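Cellulosomal scaffoldin adaptor protein B (Acetivibrio cellulolyticus, PDB 3BWZ) serves as an adaptor scaffoldin of the cellulosome, this chain being one of its type II cohesin modules, which as a family bind dockerins. Local coordinates at residues Val120-Phe130 with Gln161-Lys171. Sequence-based numbering, arbitrary orientation. Where two conformers were deposited one is given.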
ATOM      1  N   VAL A 120     -14.642   7.687  -4.606  1.00  7.64           N
ATOM      2  CA  VAL A 120     -15.262   8.413  -3.510  1.00  7.55           C
ATOM      3  C   VAL A 120     -16.778   8.225  -3.572  1.00  7.58           C
ATOM      4  O   VAL A 120     -17.443   8.710  -4.498  1.00  9.06           O
ATOM      5  CB  VAL A 120     -14.907   9.918  -3.561  1.00  8.06           C
ATOM      6  CG1 VAL A 120     -15.610  10.667  -2.440  1.00  9.86           C
ATOM      7  CG2 VAL A 120     -13.375  10.092  -3.498  1.00  9.35           C
ATOM      8  N   LEU A 121     -17.304   7.517  -2.584  1.00  7.66           N
ATOM      9  CA  LEU A 121     -18.748   7.262  -2.492  1.00  8.42           C
ATOM     10  C   LEU A 121     -19.492   8.416  -1.821  1.00  8.83           C
ATOM     11  O   LEU A 121     -20.633   8.720  -2.187  1.00  9.55           O
ATOM     12  CB  LEU A 121     -19.027   5.988  -1.693  1.00  8.43           C
ATOM     13  CG  LEU A 121     -18.335   4.721  -2.212  1.00  8.43           C
ATOM     14  CD1 LEU A 121     -18.702   3.501  -1.342  1.00 11.07           C
ATOM     15  CD2 LEU A 121     -18.639   4.475  -3.688  1.00 11.41           C
ATOM     16  N   LYS A 122     -18.858   8.992  -0.803  1.00  9.21           N
ATOM     17  CA  LYS A 122     -19.449  10.045   0.034  1.00 10.20           C
ATOM     18  C   LYS A 122     -18.421  11.115   0.285  1.00 10.01           C
ATOM     19  O   LYS A 122     -17.246  10.807   0.465  1.00 10.56           O
ATOM     20  CB  LYS A 122     -19.911   9.480   1.392  1.00 11.66           C
ATOM     21  CG  LYS A 122     -20.886   8.351   1.301  1.00 13.30           C
ATOM     22  CD  LYS A 122     -21.408   7.930   2.675  1.00 15.82           C
ATOM     23  CE  LYS A 122     -22.346   8.935   3.300  1.00 22.87           C
ATOM     24  NZ  LYS A 122     -23.583   9.123   2.489  1.00 25.51           N
ATOM     25  N   GLU A 123     -18.879  12.357   0.323  1.00 10.39           N
ATOM     26  CA  GLU A 123     -18.033  13.485   0.593  1.00 10.38           C
ATOM     27  C   GLU A 123     -17.929  13.724   2.088  1.00 10.30           C
ATOM     28  O   GLU A 123     -18.763  14.381   2.692  1.00 13.26           O
ATOM     29  CB  GLU A 123     -18.604  14.704  -0.133  1.00 13.43           C
ATOM     30  CG  GLU A 123     -17.707  15.909  -0.182  1.00 13.98           C
ATOM     31  CD  GLU A 123     -16.566  15.781  -1.121  1.00 16.76           C
ATOM     32  OE1 GLU A 123     -15.748  16.713  -1.186  1.00 20.94           O
ATOM     33  OE2 GLU A 123     -16.453  14.744  -1.800  1.00 16.24           O
ATOM     34  N   GLU A 124     -16.916  13.128   2.690  1.00 10.14           N
ATOM     35  CA  GLU A 124     -16.715  13.117   4.121  1.00 11.37           C
ATOM     36  C   GLU A 124     -15.228  12.965   4.381  1.00  9.04           C
ATOM     37  O   GLU A 124     -14.575  12.161   3.722  1.00  9.73           O
ATOM     38  CB  GLU A 124     -17.467  11.896   4.682  1.00 14.43           C
ATOM     39  CG  GLU A 124     -17.344  11.516   6.131  1.00 19.60           C
ATOM     40  CD  GLU A 124     -18.189  10.261   6.422  1.00 20.45           C
ATOM     41  OE1 GLU A 124     -17.830   9.508   7.336  1.00 29.45           O
ATOM     42  OE2 GLU A 124     -19.168  10.023   5.674  1.00 23.45           O
ATOM     43  N   THR A 125     -14.709  13.640   5.392  1.00  8.93           N
ATOM     44  CA  THR A 125     -13.325  13.474   5.775  1.00  9.12           C
ATOM     45  C   THR A 125     -13.105  12.010   6.150  1.00  9.51           C
ATOM     46  O   THR A 125     -13.866  11.448   6.939  1.00 11.56           O
ATOM     47  CB  THR A 125     -12.996  14.367   6.980  1.00  9.30           C
ATOM     48  OG1 THR A 125     -13.438  15.696   6.690  1.00  9.11           O
ATOM     49  CG2 THR A 125     -11.494  14.342   7.299  1.00 10.65           C
ATOM     50  N   SER A 126     -12.054  11.390   5.643  1.00  9.17           N
ATOM     51  CA  SER A 126     -11.846   9.969   5.866  1.00  9.71           C
ATOM     52  C   SER A 126     -10.367   9.612   5.715  1.00  8.04           C
ATOM     53  O   SER A 126      -9.629  10.221   4.951  1.00  9.28           O
ATOM     54  CB  SER A 126     -12.694   9.210   4.842  1.00 11.59           C
ATOM     55  OG  SER A 126     -12.883   7.844   5.193  1.00 15.08           O
ATOM     56  N   SER A 127      -9.973   8.572   6.416  1.00  7.81           N
ATOM     57  CA  SER A 127      -8.580   8.140   6.495  1.00  8.21           C
ATOM     58  C   SER A 127      -8.329   6.828   5.780  1.00  7.39           C
ATOM     59  O   SER A 127      -9.155   5.909   5.848  1.00  8.81           O
ATOM     60  CB  SER A 127      -8.195   7.937   7.953  1.00  9.86           C
ATOM     61  OG  SER A 127      -8.226   9.177   8.608  1.00 11.51           O
ATOM     62  N   ILE A 128      -7.167   6.727   5.138  1.00  7.39           N
ATOM     63  CA  ILE A 128      -6.647   5.488   4.599  1.00  7.20           C
ATOM     64  C   ILE A 128      -5.411   5.197   5.448  1.00  7.19           C
ATOM     65  O   ILE A 128      -4.460   5.978   5.462  1.00  7.91           O
ATOM     66  CB  ILE A 128      -6.299   5.624   3.088  1.00  7.74           C
ATOM     67  CG1 ILE A 128      -7.561   5.989   2.274  1.00  8.17           C
ATOM     68  CG2 ILE A 128      -5.695   4.326   2.560  1.00  9.87           C
ATOM     69  CD1 ILE A 128      -7.211   6.634   0.938  1.00  9.99           C
ATOM     70  N   SER A 129      -5.425   4.080   6.157  1.00  8.28           N
ATOM     71  CA  SER A 129      -4.409   3.791   7.146  1.00  8.25           C
ATOM     72  C   SER A 129      -3.742   2.449   6.897  1.00  7.58           C
ATOM     73  O   SER A 129      -4.230   1.628   6.116  1.00  8.36           O
ATOM     74  CB  SER A 129      -4.990   3.728   8.541  1.00 10.84           C
ATOM     75  OG  SER A 129      -6.098   2.914   8.619  0.50 10.72           O
ATOM     76  N   PHE A 130      -2.618   2.238   7.584  1.00  8.56           N
ATOM     77  CA  PHE A 130      -2.116   0.887   7.819  1.00  8.17           C
ATOM     78  C   PHE A 130      -2.458   0.571   9.254  1.00  9.06           C
ATOM     79  O   PHE A 130      -2.388   1.445  10.113  1.00 11.97           O
ATOM     80  CB  PHE A 130      -0.610   0.807   7.704  1.00  9.86           C
ATOM     81  CG  PHE A 130      -0.066   0.999   6.326  1.00  9.51           C
ATOM     82  CD1 PHE A 130       0.994   1.858   6.104  1.00 11.47           C
ATOM     83  CD2 PHE A 130      -0.510   0.211   5.283  1.00  9.82           C
ATOM     84  CE1 PHE A 130       1.563   1.990   4.870  1.00 13.30           C
ATOM     85  CE2 PHE A 130       0.047   0.348   4.019  1.00 12.30           C
ATOM     86  CZ  PHE A 130       1.103   1.245   3.823  1.00 12.36           C
ATOM     87  N   GLN A 161       1.350   7.569   8.062  1.00  9.05           N
ATOM     88  CA  GLN A 161      -0.037   7.227   7.825  1.00  9.07           C
ATOM     89  C   GLN A 161      -0.802   7.671   9.075  1.00  9.24           C
ATOM     90  O   GLN A 161      -0.229   7.695  10.152  1.00 10.50           O
ATOM     91  CB  GLN A 161      -0.199   5.710   7.576  1.00  9.16           C
ATOM     92  CG  GLN A 161       0.190   4.816   8.762  1.00 10.18           C
ATOM     93  CD  GLN A 161      -0.909   4.577   9.739  1.00 10.30           C
ATOM     94  OE1 GLN A 161      -2.083   4.634   9.400  1.00  9.75           O
ATOM     95  NE2 GLN A 161      -0.530   4.243  10.974  1.00 14.54           N
ATOM     96  N   PRO A 162      -2.098   7.988   8.965  1.00  9.37           N
ATOM     97  CA  PRO A 162      -2.951   7.819   7.813  1.00  9.08           C
ATOM     98  C   PRO A 162      -2.823   8.900   6.753  1.00  9.03           C
ATOM     99  O   PRO A 162      -2.361  10.009   7.027  1.00 11.32           O
ATOM    100  CB  PRO A 162      -4.354   7.873   8.430  1.00 10.38           C
ATOM    101  CG  PRO A 162      -4.210   8.800   9.559  1.00 11.47           C
ATOM    102  CD  PRO A 162      -2.847   8.506  10.126  1.00 11.70           C
ATOM    103  N   ALA A 163      -3.253   8.564   5.545  1.00  9.06           N
ATOM    104  CA  ALA A 163      -3.503   9.554   4.499  1.00  9.20           C
ATOM    105  C   ALA A 163      -4.957   9.969   4.657  1.00  8.45           C
ATOM    106  O   ALA A 163      -5.823   9.137   4.824  1.00 12.23           O
ATOM    107  CB  ALA A 163      -3.270   8.947   3.123  1.00 11.18           C
ATOM    108  N   VAL A 164      -5.232  11.256   4.607  1.00  8.49           N
ATOM    109  CA  VAL A 164      -6.584  11.779   4.855  1.00  8.69           C
ATOM    110  C   VAL A 164      -7.095  12.464   3.608  1.00  8.07           C
ATOM    111  O   VAL A 164      -6.412  13.319   3.024  1.00  9.25           O
ATOM    112  CB  VAL A 164      -6.624  12.717   6.062  1.00  9.76           C
ATOM    113  CG1 VAL A 164      -8.037  13.276   6.259  1.00 11.38           C
ATOM    114  CG2 VAL A 164      -6.156  11.962   7.296  1.00 12.30           C
ATOM    115  N   ILE A 165      -8.301  12.093   3.186  1.00  8.21           N
ATOM    116  CA  ILE A 165      -8.966  12.744   2.070  1.00  8.53           C
ATOM    117  C   ILE A 165     -10.103  13.613   2.609  1.00  7.67           C
ATOM    118  O   ILE A 165     -10.791  13.235   3.559  1.00  8.20           O
ATOM    119  CB  ILE A 165      -9.512  11.692   1.034  1.00  9.25           C
ATOM    120  CG1 ILE A 165      -9.956  12.370  -0.285  1.00 10.45           C
ATOM    121  CG2 ILE A 165     -10.588  10.800   1.638  1.00 11.59           C
ATOM    122  CD1 ILE A 165      -8.843  13.029  -1.068  1.00 12.44           C
ATOM    123  N   ASN A 166     -10.302  14.759   1.978  1.00  7.82           N
ATOM    124  CA  ASN A 166     -11.466  15.598   2.243  1.00  6.81           C
ATOM    125  C   ASN A 166     -11.516  16.179   3.647  1.00  7.59           C
ATOM    126  O   ASN A 166     -12.599  16.380   4.186  1.00  8.63           O
ATOM    127  CB  ASN A 166     -12.754  14.877   1.846  1.00  7.90           C
ATOM    128  CG  ASN A 166     -12.948  14.883   0.354  1.00  7.98           C
ATOM    129  OD1 ASN A 166     -12.532  15.822  -0.318  1.00  9.21           O
ATOM    130  ND2 ASN A 166     -13.583  13.852  -0.191  1.00  8.47           N
ATOM    131  N   LEU A 167     -10.357  16.527   4.214  1.00  7.91           N
ATOM    132  CA  LEU A 167     -10.339  17.415   5.366  1.00  8.22           C
ATOM    133  C   LEU A 167     -11.066  18.705   4.993  1.00  7.70           C
ATOM    134  O   LEU A 167     -11.938  19.167   5.722  1.00  9.35           O
ATOM    135  CB  LEU A 167      -8.888  17.677   5.832  1.00  9.96           C
ATOM    136  CG  LEU A 167      -8.565  18.211   7.211  1.00 14.67           C
ATOM    137  CD1 LEU A 167      -8.954  19.642   7.359  1.00 16.84           C
ATOM    138  CD2 LEU A 167      -9.087  17.286   8.319  1.00 17.65           C
ATOM    139  N   ASP A 168     -10.670  19.297   3.866  1.00  7.94           N
ATOM    140  CA  ASP A 168     -11.431  20.353   3.200  1.00  7.83           C
ATOM    141  C   ASP A 168     -12.242  19.707   2.085  1.00  8.06           C
ATOM    142  O   ASP A 168     -11.751  18.811   1.402  1.00  9.53           O
ATOM    143  CB  ASP A 168     -10.501  21.389   2.611  1.00  7.65           C
ATOM    144  CG  ASP A 168      -9.647  22.022   3.661  1.00  8.02           C
ATOM    145  OD1 ASP A 168     -10.123  22.612   4.631  1.00  9.42           O
ATOM    146  OD2 ASP A 168      -8.392  21.848   3.553  1.00 14.24           O
ATOM    147  N   MET A 169     -13.474  20.182   1.912  0.50  8.50           N
ATOM    148  CA  MET A 169     -14.407  19.650   0.927  0.50  8.12           C
ATOM    149  C   MET A 169     -15.007  20.773   0.108  0.50  7.76           C
ATOM    150  O   MET A 169     -15.228  21.878   0.612  0.50  8.77           O
ATOM    151  CB  MET A 169     -15.529  18.919   1.649  0.50  9.31           C
ATOM    152  CG  MET A 169     -15.086  17.544   2.084  0.50  7.24           C
ATOM    153  SD  MET A 169     -16.233  16.755   3.206  0.50 13.47           S
ATOM    154  CE  MET A 169     -15.825  17.645   4.715  0.50 11.33           C
ATOM    155  N   ILE A 170     -15.256  20.502  -1.173  1.00  8.86           N
ATOM    156  CA  ILE A 170     -15.964  21.451  -2.029  1.00  9.52           C
ATOM    157  C   ILE A 170     -17.439  21.100  -1.884  1.00 10.49           C
ATOM    158  O   ILE A 170     -18.000  20.287  -2.614  1.00 12.25           O
ATOM    159  CB  ILE A 170     -15.478  21.436  -3.494  1.00 10.69           C
ATOM    160  CG1 ILE A 170     -14.063  22.042  -3.629  1.00 12.96           C
ATOM    161  CG2 ILE A 170     -16.361  22.327  -4.354  1.00 10.55           C
ATOM    162  CD1 ILE A 170     -12.917  21.307  -2.990  1.00 15.33           C
ATOM    163  N   LYS A 171     -18.038  21.730  -0.893  1.00 10.33           N
ATOM    164  CA  LYS A 171     -19.395  21.441  -0.458  0.50 11.79           C
ATOM    165  C   LYS A 171     -19.923  22.708   0.170  1.00 11.98           C
ATOM    166  O   LYS A 171     -19.400  23.155   1.174  1.00 14.72           O
ATOM    167  CB  LYS A 171     -19.377  20.309   0.570  0.50 13.66           C
ATOM    168  CG  LYS A 171     -19.298  18.914  -0.019  0.50 21.16           C
ATOM    169  CD  LYS A 171     -20.560  18.507  -0.785  0.50 22.43           C
ATOM    170  CE  LYS A 171     -20.477  18.774  -2.291  0.50 18.55           C
ATOM    171  NZ  LYS A 171     -21.691  18.236  -2.976  0.50 24.22           N
TER
HETATM  172  O   HOH W   1     -14.506  11.435   1.050  1.00 10.37           O
HETATM  173  O   HOH W   2     -13.078  18.134   7.932  1.00 14.96           O
HETATM  174  O   HOH W   3      -2.277   2.171  12.665  1.00 18.19           O
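Thr125 and Asn166 join segments 120-130 and 161-171 just beyond their paired strands. Thr125 OG1 donates to Asn166 O at 2.7 Å, arriving above the carbonyl plane. With OG1 beside its own backbone N (chi1 -51°), Thr125 turns CG2 to Val164 CG1, 3.8 Å away. A water links Thr125 OG1 to Leu167 O. The Asn166 and Glu123 side chains cross at about a right angle, with amide and carboxylate planes 54° apart. Asn166 OD1 accepts from Ala16 N, and Asn166 ND2 donates to a water that also bonds Lys122 O and Glu124 O. In one of its two conformers Met169 runs past Glu123 in the opposite direction.

Along the strands, Ser126 with Ile165 and Ile128 with Ala163 are hydrogen-bonded pairs; Ile128 N reaches Ala163 O at 2.8 Å. Ile128, Ala163 and Ile165 lie on the buried face, near Leu11, Ile9 and Val22. Ser127 OG meets Val164 CG2 on the other face. At the far end Gln161 bends at chi2 (87°), and Phe130 N donates to its OE1 from above the amide plane, 3.1 Å away. A water joins Gln161 NE2 to Phe130 O. This is antiparallel pairing of strands 126-130 and 158-165 in the cohesin beta-sandwich.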